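Long-range contacts in alginase (Pseudoalteromonas, PDB 4Q8L), which probably cleaves alginate by beta-elimination, as a polysaccharide lyase of family 18 built on a concanavalin-like beta-sandwich: residues R46-V51 against G178-S183; V65-V70 against N144-N149. One frame throughout, in Å; residues are numbered along the deposited sequence.

Contact 1: residues R46-V51 against G178-S183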
# COMPACT_ATOMS: atom_id res chain seq x y z
N ARG A 46 -6.28 4.65 6.58
CA ARG A 46 -5.77 4.72 5.22
C ARG A 46 -6.20 5.99 4.50
O ARG A 46 -7.18 6.65 4.86
CB ARG A 46 -6.25 3.51 4.41
CG ARG A 46 -7.75 3.52 4.15
CD ARG A 46 -8.32 2.15 4.37
NE ARG A 46 -9.78 2.11 4.28
CZ ARG A 46 -10.46 1.71 3.21
NH1 ARG A 46 -9.81 1.34 2.11
NH2 ARG A 46 -11.79 1.68 3.24
N HIS A 47 -5.45 6.32 3.46
CA HIS A 47 -5.83 7.34 2.51
C HIS A 47 -5.34 6.72 1.21
O HIS A 47 -4.15 6.54 1.04
CB HIS A 47 -5.09 8.64 2.81
CG HIS A 47 -5.80 9.87 2.32
ND1 HIS A 47 -5.23 11.12 2.38
CD2 HIS A 47 -7.03 10.03 1.77
CE1 HIS A 47 -6.09 12.01 1.90
NE2 HIS A 47 -7.18 11.38 1.52
N GLU A 48 -6.26 6.34 0.32
CA GLU A 48 -5.84 5.56 -0.84
C GLU A 48 -6.90 5.53 -1.95
O GLU A 48 -8.03 5.97 -1.75
CB GLU A 48 -5.45 4.13 -0.40
CG GLU A 48 -6.64 3.27 0.02
CD GLU A 48 -6.25 2.01 0.80
OE1 GLU A 48 -7.11 1.47 1.50
OE2 GLU A 48 -5.09 1.55 0.70
N TYR A 49 -6.50 5.03 -3.11
CA TYR A 49 -7.41 4.82 -4.23
C TYR A 49 -7.61 3.32 -4.41
O TYR A 49 -6.72 2.53 -4.12
CB TYR A 49 -6.87 5.44 -5.51
CG TYR A 49 -6.89 6.95 -5.50
CD1 TYR A 49 -5.75 7.67 -5.18
CD2 TYR A 49 -8.06 7.65 -5.79
CE1 TYR A 49 -5.77 9.06 -5.16
CE2 TYR A 49 -8.08 9.04 -5.78
CZ TYR A 49 -6.93 9.73 -5.46
OH TYR A 49 -6.94 11.10 -5.43
N LYS A 50 -8.78 2.95 -4.93
CA LYS A 50 -9.21 1.56 -4.97
C LYS A 50 -10.01 1.29 -6.25
O LYS A 50 -10.98 1.99 -6.55
CB LYS A 50 -10.06 1.27 -3.73
CG LYS A 50 -10.72 -0.10 -3.71
CD LYS A 50 -12.04 -0.03 -2.97
CE LYS A 50 -13.10 0.68 -3.82
NZ LYS A 50 -14.25 1.10 -2.98
N VAL A 51 -9.61 0.27 -7.00
CA VAL A 51 -10.36 -0.10 -8.20
C VAL A 51 -11.81 -0.43 -7.82
O VAL A 51 -12.06 -1.27 -6.95
CB VAL A 51 -9.71 -1.30 -8.93
CG1 VAL A 51 -10.61 -1.79 -10.07
CG2 VAL A 51 -8.31 -0.93 -9.46
N GLY A 178 -1.65 4.04 -2.28
CA GLY A 178 -1.73 5.22 -1.45
C GLY A 178 -0.94 5.02 -0.17
O GLY A 178 0.24 4.67 -0.21
N ASN A 179 -1.61 5.21 0.96
CA ASN A 179 -0.96 5.19 2.26
C ASN A 179 -1.89 4.54 3.29
O ASN A 179 -2.74 5.21 3.89
CB ASN A 179 -0.59 6.62 2.65
CG ASN A 179 0.24 6.71 3.93
OD1 ASN A 179 0.53 5.71 4.59
ND2 ASN A 179 0.64 7.94 4.28
N TYR A 180 -1.74 3.24 3.47
CA TYR A 180 -2.53 2.51 4.45
C TYR A 180 -1.64 2.25 5.66
O TYR A 180 -0.89 1.26 5.71
CB TYR A 180 -3.07 1.20 3.86
CG TYR A 180 -4.06 0.46 4.73
CD1 TYR A 180 -3.94 0.45 6.12
CD2 TYR A 180 -5.13 -0.24 4.17
CE1 TYR A 180 -4.85 -0.23 6.92
CE2 TYR A 180 -6.05 -0.94 4.97
CZ TYR A 180 -5.89 -0.93 6.34
OH TYR A 180 -6.79 -1.60 7.15
N LEU A 181 -1.75 3.16 6.62
CA LEU A 181 -0.90 3.17 7.80
C LEU A 181 -1.38 2.08 8.75
O LEU A 181 -2.53 2.09 9.19
CB LEU A 181 -0.99 4.55 8.48
CG LEU A 181 -0.11 4.82 9.71
CD1 LEU A 181 1.38 4.79 9.31
CD2 LEU A 181 -0.45 6.16 10.36
N GLN A 182 -0.50 1.13 9.05
CA GLN A 182 -0.89 -0.02 9.86
C GLN A 182 -0.74 0.24 11.37
O GLN A 182 0.29 0.73 11.83
CB GLN A 182 -0.14 -1.28 9.42
CG GLN A 182 -0.66 -1.85 8.09
CD GLN A 182 0.06 -3.11 7.67
OE1 GLN A 182 1.25 -3.07 7.32
NE2 GLN A 182 -0.64 -4.24 7.69
N SER A 183 -1.79 -0.07 12.13
CA SER A 183 -1.76 0.09 13.58
C SER A 183 -1.10 -1.16 14.17
O SER A 183 -1.76 -2.17 14.40
CB SER A 183 -3.19 0.28 14.10
OG SER A 183 -3.20 0.36 15.52

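Contact 2: residues V65-V70 against N144-N149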
# COMPACT_ATOMS: atom_id res chain seq x y z
N VAL A 65 -0.65 -2.21 -15.05
CA VAL A 65 0.65 -1.65 -14.72
C VAL A 65 0.47 -0.31 -14.01
O VAL A 65 -0.06 0.64 -14.59
CB VAL A 65 1.50 -1.43 -15.97
CG1 VAL A 65 2.84 -0.80 -15.60
CG2 VAL A 65 1.71 -2.76 -16.71
N PHE A 66 0.88 -0.26 -12.74
CA PHE A 66 0.85 0.98 -11.97
C PHE A 66 2.27 1.48 -11.74
O PHE A 66 3.14 0.71 -11.34
CB PHE A 66 0.17 0.78 -10.61
CG PHE A 66 0.26 1.98 -9.70
CD1 PHE A 66 -0.59 3.06 -9.87
CD2 PHE A 66 1.22 2.05 -8.70
CE1 PHE A 66 -0.50 4.19 -9.06
CE2 PHE A 66 1.31 3.17 -7.87
CZ PHE A 66 0.45 4.24 -8.05
N GLU A 67 2.50 2.76 -12.00
CA GLU A 67 3.81 3.36 -11.78
C GLU A 67 3.67 4.73 -11.11
O GLU A 67 2.75 5.49 -11.42
CB GLU A 67 4.58 3.52 -13.10
CG GLU A 67 4.83 2.21 -13.84
CD GLU A 67 5.55 2.42 -15.16
OE1 GLU A 67 5.93 1.41 -15.80
OE2 GLU A 67 5.72 3.59 -15.58
N ALA A 68 4.60 5.03 -10.21
CA ALA A 68 4.58 6.31 -9.52
C ALA A 68 5.94 6.64 -8.94
O ALA A 68 6.71 5.74 -8.60
CB ALA A 68 3.51 6.34 -8.41
N THR A 69 6.22 7.93 -8.86
CA THR A 69 7.32 8.46 -8.07
C THR A 69 6.77 8.71 -6.67
O THR A 69 5.79 9.45 -6.50
CB THR A 69 7.88 9.75 -8.71
OG1 THR A 69 8.47 9.43 -9.98
CG2 THR A 69 8.93 10.38 -7.82
N VAL A 70 7.39 8.08 -5.68
CA VAL A 70 6.82 8.01 -4.35
C VAL A 70 7.77 8.59 -3.31
O VAL A 70 8.90 8.12 -3.15
CB VAL A 70 6.51 6.53 -3.97
CG1 VAL A 70 5.78 6.46 -2.62
CG2 VAL A 70 5.69 5.85 -5.07
N ASN A 144 11.13 5.32 -7.14
CA ASN A 144 10.16 4.97 -8.18
C ASN A 144 9.58 3.57 -7.96
O ASN A 144 10.31 2.61 -7.74
CB ASN A 144 10.78 5.09 -9.57
CG ASN A 144 11.06 6.53 -9.96
OD1 ASN A 144 10.27 7.43 -9.66
ND2 ASN A 144 12.19 6.77 -10.61
N LEU A 145 8.25 3.47 -8.02
CA LEU A 145 7.55 2.21 -7.81
C LEU A 145 6.90 1.73 -9.10
O LEU A 145 6.28 2.52 -9.81
CB LEU A 145 6.46 2.38 -6.74
CG LEU A 145 5.56 1.18 -6.46
CD1 LEU A 145 6.36 0.04 -5.84
CD2 LEU A 145 4.36 1.52 -5.56
N ARG A 146 7.01 0.44 -9.39
CA ARG A 146 6.22 -0.18 -10.46
C ARG A 146 5.59 -1.46 -9.95
O ARG A 146 6.26 -2.30 -9.36
CB ARG A 146 7.06 -0.46 -11.71
CG ARG A 146 6.25 -1.00 -12.90
CD ARG A 146 7.15 -1.24 -14.14
NE ARG A 146 8.02 -2.39 -13.92
CZ ARG A 146 8.97 -2.80 -14.77
NH1 ARG A 146 9.71 -3.85 -14.46
NH2 ARG A 146 9.17 -2.16 -15.92
N VAL A 147 4.29 -1.61 -10.17
CA VAL A 147 3.58 -2.83 -9.84
C VAL A 147 2.93 -3.36 -11.11
O VAL A 147 2.09 -2.69 -11.73
CB VAL A 147 2.48 -2.59 -8.78
CG1 VAL A 147 1.77 -3.91 -8.44
CG2 VAL A 147 3.06 -1.92 -7.52
N VAL A 148 3.32 -4.56 -11.50
CA VAL A 148 2.75 -5.18 -12.68
C VAL A 148 1.97 -6.42 -12.28
O VAL A 148 2.50 -7.30 -11.58
CB VAL A 148 3.83 -5.61 -13.69
CG1 VAL A 148 3.19 -6.31 -14.89
CG2 VAL A 148 4.68 -4.42 -14.13
N ASN A 149 0.72 -6.49 -12.71
CA ASN A 149 -0.03 -7.73 -12.65
C ASN A 149 -0.20 -8.23 -14.07
O ASN A 149 -1.08 -7.75 -14.80
CB ASN A 149 -1.40 -7.54 -11.98
CG ASN A 149 -2.28 -8.79 -12.07
OD1 ASN A 149 -1.78 -9.90 -12.24
ND2 ASN A 149 -3.59 -8.60 -11.94

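Contact 1: residues R46-V51 against G178-S183
R46 sets its CB over one face of the Y180 ring, and the two residues form a non-hydrogen-bonded antiparallel pair. This methylene sits 4.1 Å from the centroid of the Y180 ring, offset toward the rim, a CH-pi contact. Farther out, R46 CD passes 3.9 Å from Y180 CE2, while the guanidinium plane is turned about 40° from the ring. With CG held between backbone N and carbonyl carbon (chi1 68°) and a bend at chi2, the R46 chain swings off the tyrosine, and NH1 meets OE1 of E48, two residues along the same strand, at 2.8 Å. That salt bridge lies in the guanidinium plane and uses the anti lone pair of the carboxylate oxygen. E48 in turn approaches the tyrosine obliquely, its OE1 3.7 Å from Y180 CD2 and the two planes 70° apart. Between these strands H47 and N179 form the hydrogen-bonded pair, H47 N to N179 O at 3.0 Å and N179 N to H47 O at 2.9 Å, and their side chains turn to the face opposite R46 and Y180, H47 to the backbone of V31 and N179 to T80. G178 CA packs against CB of E48, where a side chain would run into the H47 carbonyl, and at its backbone angles a CB would also press on the preceding carbonyl oxygen. K176 gives E48 OE1 a second cation and E15 pairs with R46 NH2, so the charges of buried R46 and E48 belong to a linked network in which opposite charges probably offset one another beside the tyrosine ring.

Contact 2: residues V65-V70 against N144-N149
F66 and L145 meet on the buried side of the strand pair, where CD2 of the leucine reaches the edge of the phenylalanine ring, 4.2 Å from CE2, and the side chains cross at about a right angle. With CG anti to the backbone N (chi1 173° in F66) the phenylalanine ring is set beside the leucine; V70 CG2 packs on L145 CB at 3.9 Å, and F175 and F177 meet the F66 ring from the facing sheet. The backbones form a regular antiparallel ladder: F66 pairs with V147, and A68 with L145, through two hydrogen bonds each, the straightest from L145 N to A68 O at 2.8 Å. On the outer face V65 touches V148, and E67 lies alongside R146, its CG 3.6 Å from R146 CG. Their charged ends do not meet, since E67 OE1 stays 4.7 Å from R146 NE. An alanine in place of E67 removes the carboxylate and CG, and would probably leave the R146 methylenes less covered and its guanidinium without this nearby opposite charge. At the edge T69 OG1 lies 2.7 Å from N144 OD1; N219 OD1 is a second possible acceptor for the hydroxyl's one proton. Apolar residues inward and polar ones largely outward is the alternation of a beta-sandwich sheet, here in the concanavalin-like fold.

In the fold
After the short strands 12-15, 22-24 and 27-30 the chain runs through strand 44-51 and then strand 62-74, which belong to different sheets of the sandwich. Of the two contacts, contact 2 closes first along the chain, with 73 residues between its segments, when strand 142-150 returns beside strand 62-74. The chain then adds strands 153-158 and 161-166 to that sheet before crossing back, and at 178-183 contact 1 closes a longer loop of 126 residues on strand 44-51. Contact 2 is therefore nested inside contact 1. Their centres lie 15 Å apart and they do not touch; F177, just before contact 1's second segment, bridges the interior, meeting both Y49 and F66.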